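Local coordinates for uncharacterized protein (Helicobacter pylori, PDB 4O5J) that probably mediates adhesion of the bacterium to host tissue by binding sialylated glycans through its extracellular domain, at residues Leu95-Leu100 and Ala241-Ile246; Ala86-Ile91 and Ala161-Ser166. All blocks are in the same frame, centred on the assembly; numbering follows the deposited sequence.

Contact 1 of 2, residues Leu95-Leu100 and Ala241-Ile246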
ATOM      1  N   LEU A  95      11.384  -8.368  -4.443  1.00 32.60           N
ATOM      2  CA  LEU A  95      12.533  -9.306  -4.459  1.00 31.87           C
ATOM      3  C   LEU A  95      12.013 -10.731  -4.718  1.00 33.26           C
ATOM      4  O   LEU A  95      12.695 -11.559  -5.281  1.00 35.34           O
ATOM      5  CB  LEU A  95      13.288  -9.242  -3.128  1.00 27.38           C
ATOM      6  CG  LEU A  95      14.107  -7.956  -2.968  1.00 32.29           C
ATOM      7  CD1 LEU A  95      14.648  -7.799  -1.528  1.00 33.30           C
ATOM      8  CD2 LEU A  95      15.242  -7.951  -4.004  1.00 31.47           C
ATOM      9  N   GLY A  96      10.784 -11.021  -4.304  1.00 32.52           N
ATOM     10  CA  GLY A  96      10.163 -12.306  -4.599  1.00 29.02           C
ATOM     11  C   GLY A  96       9.936 -12.442  -6.082  1.00 32.98           C
ATOM     12  O   GLY A  96      10.244 -13.482  -6.668  1.00 30.50           O
ATOM     13  N   PHE A  97       9.411 -11.408  -6.713  1.00 31.70           N
ATOM     14  CA  PHE A  97       9.243 -11.476  -8.144  1.00 31.44           C
ATOM     15  C   PHE A  97      10.582 -11.637  -8.866  1.00 33.26           C
ATOM     16  O   PHE A  97      10.742 -12.433  -9.804  1.00 33.68           O
ATOM     17  CB  PHE A  97       8.478 -10.273  -8.693  1.00 30.44           C
ATOM     18  CG  PHE A  97       8.322 -10.335 -10.170  1.00 39.09           C
ATOM     19  CD1 PHE A  97       7.311 -11.092 -10.738  1.00 33.77           C
ATOM     20  CD2 PHE A  97       9.236  -9.711 -11.013  1.00 33.29           C
ATOM     21  CE1 PHE A  97       7.187 -11.192 -12.115  1.00 35.05           C
ATOM     22  CE2 PHE A  97       9.124  -9.808 -12.386  1.00 39.54           C
ATOM     23  CZ  PHE A  97       8.090 -10.538 -12.951  1.00 43.54           C
ATOM     24  N   TRP A  98      11.561 -10.844  -8.446  1.00 30.06           N
ATOM     25  CA  TRP A  98      12.902 -10.948  -9.053  1.00 28.25           C
ATOM     26  C   TRP A  98      13.401 -12.367  -8.952  1.00 29.92           C
ATOM     27  O   TRP A  98      13.997 -12.947  -9.885  1.00 31.27           O
ATOM     28  CB  TRP A  98      13.887 -10.002  -8.329  1.00 29.57           C
ATOM     29  CG  TRP A  98      15.255 -10.287  -8.779  1.00 30.74           C
ATOM     30  CD1 TRP A  98      16.201 -11.018  -8.125  1.00 33.07           C
ATOM     31  CD2 TRP A  98      15.844  -9.898 -10.066  1.00 35.38           C
ATOM     32  NE1 TRP A  98      17.354 -11.093  -8.887  1.00 36.38           N
ATOM     33  CE2 TRP A  98      17.185 -10.423 -10.073  1.00 34.84           C
ATOM     34  CE3 TRP A  98      15.385  -9.198 -11.175  1.00 29.45           C
ATOM     35  CZ2 TRP A  98      18.055 -10.237 -11.156  1.00 30.75           C
ATOM     36  CZ3 TRP A  98      16.253  -8.997 -12.259  1.00 30.88           C
ATOM     37  CH2 TRP A  98      17.574  -9.517 -12.237  1.00 31.28           C
ATOM     38  N   SER A  99      13.171 -12.963  -7.799  1.00 27.03           N
ATOM     39  CA  SER A  99      13.557 -14.365  -7.562  1.00 27.84           C
ATOM     40  C   SER A  99      12.882 -15.323  -8.572  1.00 34.81           C
ATOM     41  O   SER A  99      13.537 -16.270  -9.079  1.00 32.98           O
ATOM     42  CB  SER A  99      13.178 -14.730  -6.152  1.00 29.59           C
ATOM     43  OG  SER A  99      13.665 -15.990  -5.878  1.00 42.51           O
ATOM     44  N   LEU A 100      11.612 -15.070  -8.933  1.00 32.26           N
ATOM     45  CA  LEU A 100      10.903 -15.911  -9.913  1.00 28.38           C
ATOM     46  C   LEU A 100      11.436 -15.660 -11.310  1.00 34.72           C
ATOM     47  O   LEU A 100      11.775 -16.599 -12.057  1.00 30.11           O
ATOM     48  CB  LEU A 100       9.394 -15.615  -9.918  1.00 26.80           C
ATOM     49  CG  LEU A 100       8.581 -16.078  -8.746  1.00 32.90           C
ATOM     50  CD1 LEU A 100       7.125 -15.581  -8.920  1.00 35.35           C
ATOM     51  CD2 LEU A 100       8.660 -17.625  -8.601  1.00 35.47           C
ATOM     52  N   ALA A 241      -0.474 -10.172 -14.026  1.00 38.19           N
ATOM     53  CA  ALA A 241      -1.026  -9.330 -12.980  1.00 37.38           C
ATOM     54  C   ALA A 241      -0.091  -9.250 -11.761  1.00 39.30           C
ATOM     55  O   ALA A 241      -0.054  -8.234 -11.058  1.00 41.59           O
ATOM     56  CB  ALA A 241      -2.463  -9.819 -12.561  1.00 34.15           C
ATOM     57  N   VAL A 242       0.628 -10.327 -11.480  1.00 35.60           N
ATOM     58  CA  VAL A 242       1.503 -10.339 -10.317  1.00 36.48           C
ATOM     59  C   VAL A 242       2.556  -9.244 -10.507  1.00 38.91           C
ATOM     60  O   VAL A 242       2.833  -8.491  -9.581  1.00 38.19           O
ATOM     61  CB  VAL A 242       2.164 -11.694 -10.068  1.00 33.74           C
ATOM     62  CG1 VAL A 242       3.082 -12.097 -11.207  1.00 30.60           C
ATOM     63  CG2 VAL A 242       2.921 -11.666  -8.735  1.00 30.78           C
ATOM     64  N   PHE A 243       3.102  -9.130 -11.717  1.00 36.21           N
ATOM     65  CA  PHE A 243       4.059  -8.093 -12.021  1.00 33.23           C
ATOM     66  C   PHE A 243       3.420  -6.696 -11.989  1.00 37.03           C
ATOM     67  O   PHE A 243       3.913  -5.790 -11.275  1.00 35.33           O
ATOM     68  CB  PHE A 243       4.725  -8.317 -13.345  1.00 33.92           C
ATOM     69  CG  PHE A 243       5.735  -7.208 -13.705  1.00 36.67           C
ATOM     70  CD1 PHE A 243       7.012  -7.198 -13.155  1.00 35.71           C
ATOM     71  CD2 PHE A 243       5.359  -6.143 -14.545  1.00 32.41           C
ATOM     72  CE1 PHE A 243       7.903  -6.161 -13.469  1.00 32.51           C
ATOM     73  CE2 PHE A 243       6.212  -5.151 -14.856  1.00 33.27           C
ATOM     74  CZ  PHE A 243       7.500  -5.152 -14.327  1.00 34.80           C
ATOM     75  N   ASN A 244       2.355  -6.491 -12.751  1.00 32.56           N
ATOM     76  CA  ASN A 244       1.730  -5.205 -12.827  1.00 34.12           C
ATOM     77  C   ASN A 244       1.264  -4.704 -11.464  1.00 34.17           C
ATOM     78  O   ASN A 244       1.474  -3.537 -11.123  1.00 40.15           O
ATOM     79  CB  ASN A 244       0.559  -5.239 -13.793  1.00 34.01           C
ATOM     80  CG  ASN A 244       1.000  -5.571 -15.210  1.00 42.80           C
ATOM     81  OD1 ASN A 244       2.156  -5.302 -15.583  1.00 42.29           O
ATOM     82  ND2 ASN A 244       0.135  -6.190 -15.979  1.00 38.03           N
ATOM     83  N   ASN A 245       0.594  -5.568 -10.701  1.00 36.59           N
ATOM     84  CA  ASN A 245       0.054  -5.149  -9.434  1.00 36.02           C
ATOM     85  C   ASN A 245       1.206  -4.729  -8.464  1.00 39.66           C
ATOM     86  O   ASN A 245       1.108  -3.722  -7.785  1.00 31.76           O
ATOM     87  CB  ASN A 245      -0.776  -6.245  -8.805  1.00 29.17           C
ATOM     88  CG  ASN A 245      -2.181  -6.302  -9.399  1.00 37.94           C
ATOM     89  OD1 ASN A 245      -2.460  -5.699 -10.436  1.00 39.25           O
ATOM     90  ND2 ASN A 245      -3.070  -7.032  -8.724  1.00 43.26           N
ATOM     91  N   ILE A 246       2.261  -5.523  -8.380  1.00 37.24           N
ATOM     92  CA  ILE A 246       3.379  -5.212  -7.522  1.00 34.65           C
ATOM     93  C   ILE A 246       4.002  -3.884  -7.975  1.00 38.69           C
ATOM     94  O   ILE A 246       4.268  -3.027  -7.151  1.00 40.48           O
ATOM     95  CB  ILE A 246       4.465  -6.316  -7.528  1.00 36.31           C
ATOM     96  CG1 ILE A 246       3.943  -7.581  -6.862  1.00 28.32           C
ATOM     97  CG2 ILE A 246       5.725  -5.811  -6.814  1.00 31.94           C
ATOM     98  CD1 ILE A 246       4.947  -8.776  -6.866  1.00 28.74           C
TER
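Phe97 and Phe243 meet ring to ring in the helical bundle of the SabA adhesion domain, where helices 82-101 and 241-268 pack side by side as a nearly antiparallel pair. Their local axes enclose 149° and approach to 11.0 Å, a spacing wide enough for aromatic side chains to fill, and Phe97 takes part in every close touch of the contact. In both phenylalanines CG lies anti to the backbone N (chi1 179° in each), which extends the rings from their own helices and brings them together at an incline. They are neither stacked nor edge-to-face: the planes are inclined by 52°, with centroids 5.2 Å apart.

The tight part is small. CD1 of Phe243 sits over one face of the Phe97 ring, 3.4 Å from CE2, with CZ almost as close. The near end of the Phe243 side chain follows it in, CB lying 4.0 Å from CE1 of Phe97. Helix 193-209 backs this region, applying Met204, Ile207 and Ala208 to Phe243.

Packing is looser among the aliphatic groups. Val242 reaches the Phe97 ring only through CG1, 4.3 Å from CE1. Leu319 of helix 313-320 lies against Val242 and Ile246, while Tyr318 of the same helix meets Leu100. Beyond this apolar layer, helix 241-268 turns a partly exposed side outward, where Asn244 ND2 bonds to Thr238 O and Asn245 ND2 to Leu307 O. At the base of the Phe97 side chain, the remaining touch is methyl to methylene: Ile246 CD1 against Phe97 CB at 4.2 Å.

Contact 2 of 2, residues Ala86-Ile91 and Ala161-Ser166; sequences AVQAVI and AAQTNS
A largely buried, mainly polar contact, built round Gln88 and Gln163, ties the N-terminal half of helix 82-101 to the C-terminal end of helix 146-163. Gln163 carries most of it. Its chain is extended beyond CG and CG stands anti to the backbone N, so the amide is held out toward the neighbouring helix; Gln88, bent at chi2, curls its own amide round to meet it. NE2 of Gln163 donates to OE1 of Gln88 at 3.2 Å, with an N-H...O angle of 162°. The bond runs close to the line of the acceptor carbonyl, the C=O...N angle being 167°, and the two amides are nearly coplanar, 18° apart.

Further bonds fix the rotation of the Gln163 amide: NE2 also bonds to Thr92 OG1, and OE1 to Tyr337 OH. A water bridges the same two residues by a second path, accepting from Gln88 NE2 at 2.9 Å and donating to Gln163 O at 3.1 Å. Beside this polar pair, Ile91 supplies an apolar wall: its CG2 methyl lies 4.0 Å from NE2 of Gln163, while the rest of its side chain leads off toward Ala196 and Leu197 of helix 193-209. The result is an interhelical side-chain amide-amide hydrogen bond, supplemented by a water bridge to the main chain, between two helices of the adhesion domain's bundle.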
ATOM      1  N   ALA A  86       3.660  -2.102   5.429  1.00 40.69           N
ATOM      2  CA  ALA A  86       3.300  -2.123   4.012  1.00 43.12           C
ATOM      3  C   ALA A  86       4.594  -2.110   3.166  1.00 43.67           C
ATOM      4  O   ALA A  86       4.729  -2.861   2.194  1.00 42.63           O
ATOM      5  CB  ALA A  86       2.421  -0.931   3.678  1.00 37.43           C
ATOM      6  N   VAL A  87       5.550  -1.236   3.522  1.00 41.02           N
ATOM      7  CA  VAL A  87       6.812  -1.202   2.820  1.00 37.90           C
ATOM      8  C   VAL A  87       7.509  -2.569   2.832  1.00 41.65           C
ATOM      9  O   VAL A  87       8.008  -3.023   1.797  1.00 41.44           O
ATOM     10  CB  VAL A  87       7.769  -0.139   3.428  1.00 38.90           C
ATOM     11  CG1 VAL A  87       9.148  -0.242   2.814  1.00 37.57           C
ATOM     12  CG2 VAL A  87       7.192   1.259   3.238  1.00 39.59           C
ATOM     13  N   GLN A  88       7.553  -3.226   3.982  1.00 37.28           N
ATOM     14  CA  GLN A  88       8.132  -4.551   4.083  1.00 43.17           C
ATOM     15  C   GLN A  88       7.481  -5.515   3.089  1.00 44.08           C
ATOM     16  O   GLN A  88       8.188  -6.264   2.361  1.00 42.10           O
ATOM     17  CB  GLN A  88       8.009  -5.119   5.492  1.00 44.13           C
ATOM     18  CG  GLN A  88       9.049  -4.597   6.484  1.00 52.27           C
ATOM     19  CD  GLN A  88      10.499  -5.033   6.136  1.00 72.97           C
ATOM     20  OE1 GLN A  88      10.788  -5.737   5.131  1.00 70.37           O
ATOM     21  NE2 GLN A  88      11.420  -4.633   6.989  1.00 90.91           N
ATOM     22  N   ALA A  89       6.163  -5.509   3.039  1.00 40.31           N
ATOM     23  CA  ALA A  89       5.428  -6.408   2.113  1.00 38.63           C
ATOM     24  C   ALA A  89       5.798  -6.116   0.663  1.00 36.51           C
ATOM     25  O   ALA A  89       6.106  -7.034  -0.116  1.00 37.67           O
ATOM     26  CB  ALA A  89       3.910  -6.269   2.300  1.00 36.05           C
ATOM     27  N   VAL A  90       5.769  -4.855   0.278  1.00 33.71           N
ATOM     28  CA  VAL A  90       6.009  -4.483  -1.117  1.00 35.78           C
ATOM     29  C   VAL A  90       7.447  -4.834  -1.536  1.00 34.11           C
ATOM     30  O   VAL A  90       7.650  -5.451  -2.589  1.00 36.56           O
ATOM     31  CB  VAL A  90       5.712  -2.992  -1.344  1.00 36.01           C
ATOM     32  CG1 VAL A  90       6.177  -2.541  -2.742  1.00 31.12           C
ATOM     33  CG2 VAL A  90       4.216  -2.761  -1.128  1.00 32.33           C
ATOM     34  N   ILE A  91       8.429  -4.504  -0.703  1.00 36.49           N
ATOM     35  CA  ILE A  91       9.842  -4.833  -1.013  1.00 38.37           C
ATOM     36  C   ILE A  91      10.043  -6.339  -1.111  1.00 40.05           C
ATOM     37  O   ILE A  91      10.629  -6.834  -2.064  1.00 37.70           O
ATOM     38  CB  ILE A  91      10.820  -4.260   0.071  1.00 42.64           C
ATOM     39  CG1 ILE A  91      10.763  -2.732   0.176  1.00 43.91           C
ATOM     40  CG2 ILE A  91      12.252  -4.640  -0.280  1.00 36.39           C
ATOM     41  CD1 ILE A  91      11.020  -2.009  -1.104  1.00 39.07           C
ATOM     42  N   ALA A 161      20.244  -5.586  -0.178  1.00 38.45           N
ATOM     43  CA  ALA A 161      21.039  -5.022   0.925  1.00 37.32           C
ATOM     44  C   ALA A 161      20.240  -3.975   1.732  1.00 47.50           C
ATOM     45  O   ALA A 161      20.395  -3.868   2.954  1.00 44.92           O
ATOM     46  CB  ALA A 161      22.365  -4.408   0.414  1.00 33.29           C
ATOM     47  N   ALA A 162      19.406  -3.177   1.038  1.00 38.60           N
ATOM     48  CA  ALA A 162      18.607  -2.158   1.724  1.00 39.64           C
ATOM     49  C   ALA A 162      17.672  -2.819   2.735  1.00 42.31           C
ATOM     50  O   ALA A 162      17.439  -2.306   3.820  1.00 43.59           O
ATOM     51  CB  ALA A 162      17.811  -1.341   0.724  1.00 36.75           C
ATOM     52  N   GLN A 163      17.123  -3.976   2.358  1.00 39.55           N
ATOM     53  CA  GLN A 163      16.138  -4.625   3.216  1.00 37.88           C
ATOM     54  C   GLN A 163      16.759  -5.369   4.397  1.00 42.51           C
ATOM     55  O   GLN A 163      16.271  -5.293   5.528  1.00 45.22           O
ATOM     56  CB  GLN A 163      15.270  -5.617   2.386  1.00 35.73           C
ATOM     57  CG  GLN A 163      14.332  -6.408   3.293  1.00 38.53           C
ATOM     58  CD  GLN A 163      13.477  -7.359   2.498  1.00 48.30           C
ATOM     59  OE1 GLN A 163      13.979  -8.161   1.694  1.00 67.00           O
ATOM     60  NE2 GLN A 163      12.163  -7.275   2.704  1.00 49.39           N
ATOM     61  N   THR A 164      17.833  -6.090   4.135  1.00 41.88           N
ATOM     62  CA  THR A 164      18.374  -7.023   5.108  1.00 43.21           C
ATOM     63  C   THR A 164      19.874  -6.800   5.268  1.00 52.16           C
ATOM     64  O   THR A 164      20.617  -6.733   4.276  1.00 49.32           O
ATOM     65  CB  THR A 164      18.118  -8.471   4.642  1.00 48.22           C
ATOM     66  OG1 THR A 164      16.703  -8.673   4.532  1.00 61.51           O
ATOM     67  CG2 THR A 164      18.678  -9.504   5.626  1.00 49.07           C
ATOM     68  N   ASN A 165      20.312  -6.640   6.512  1.00 52.68           N
ATOM     69  CA  ASN A 165      21.728  -6.547   6.797  1.00 57.56           C
ATOM     70  C   ASN A 165      22.377  -7.925   6.653  1.00 65.15           C
ATOM     71  O   ASN A 165      22.119  -8.824   7.436  1.00 66.86           O
ATOM     72  CB  ASN A 165      21.924  -6.015   8.185  1.00 56.21           C
ATOM     73  CG  ASN A 165      23.366  -5.846   8.542  1.00 70.93           C
ATOM     74  OD1 ASN A 165      24.107  -6.823   8.719  1.00 78.18           O
ATOM     75  ND2 ASN A 165      23.794  -4.586   8.651  1.00 78.62           N
ATOM     76  N   SER A 166      23.210  -8.093   5.633  1.00 73.86           N
ATOM     77  CA  SER A 166      23.844  -9.371   5.374  1.00 85.33           C
ATOM     78  C   SER A 166      24.633  -9.829   6.586  1.00 98.89           C
ATOM     79  O   SER A 166      24.591 -11.011   6.921  1.00101.15           O
ATOM     80  CB  SER A 166      24.810  -9.266   4.210  1.00 92.61           C
ATOM     81  OG  SER A 166      25.903  -8.457   4.599  1.00 97.18           O
TER
HETATM   82  O   HOH W   1      13.797  -6.342   6.998  1.00 75.61           O

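Contacts 1 and 2 lie some two and a half turns apart on helix 82-101, their centres 15 Å apart, and together show one helix serving two partners: helix 241-268 through aromatic packing, helix 146-163 through a side-chain amide hydrogen bond and a bridging water. They also touch directly, Leu95 CD1 standing 3.3 Å from Gln163 OE1, with Tyr337 meeting both residues. Their partners overlap further: Val90, within 86-91, rests on Met249 and Leu253 of helix 241-268, and helix 193-209 touches Phe243 of contact 1 and Ile91 of contact 2. Along the chain the segments of the two contacts alternate. Both are structural packing within the adhesion domain.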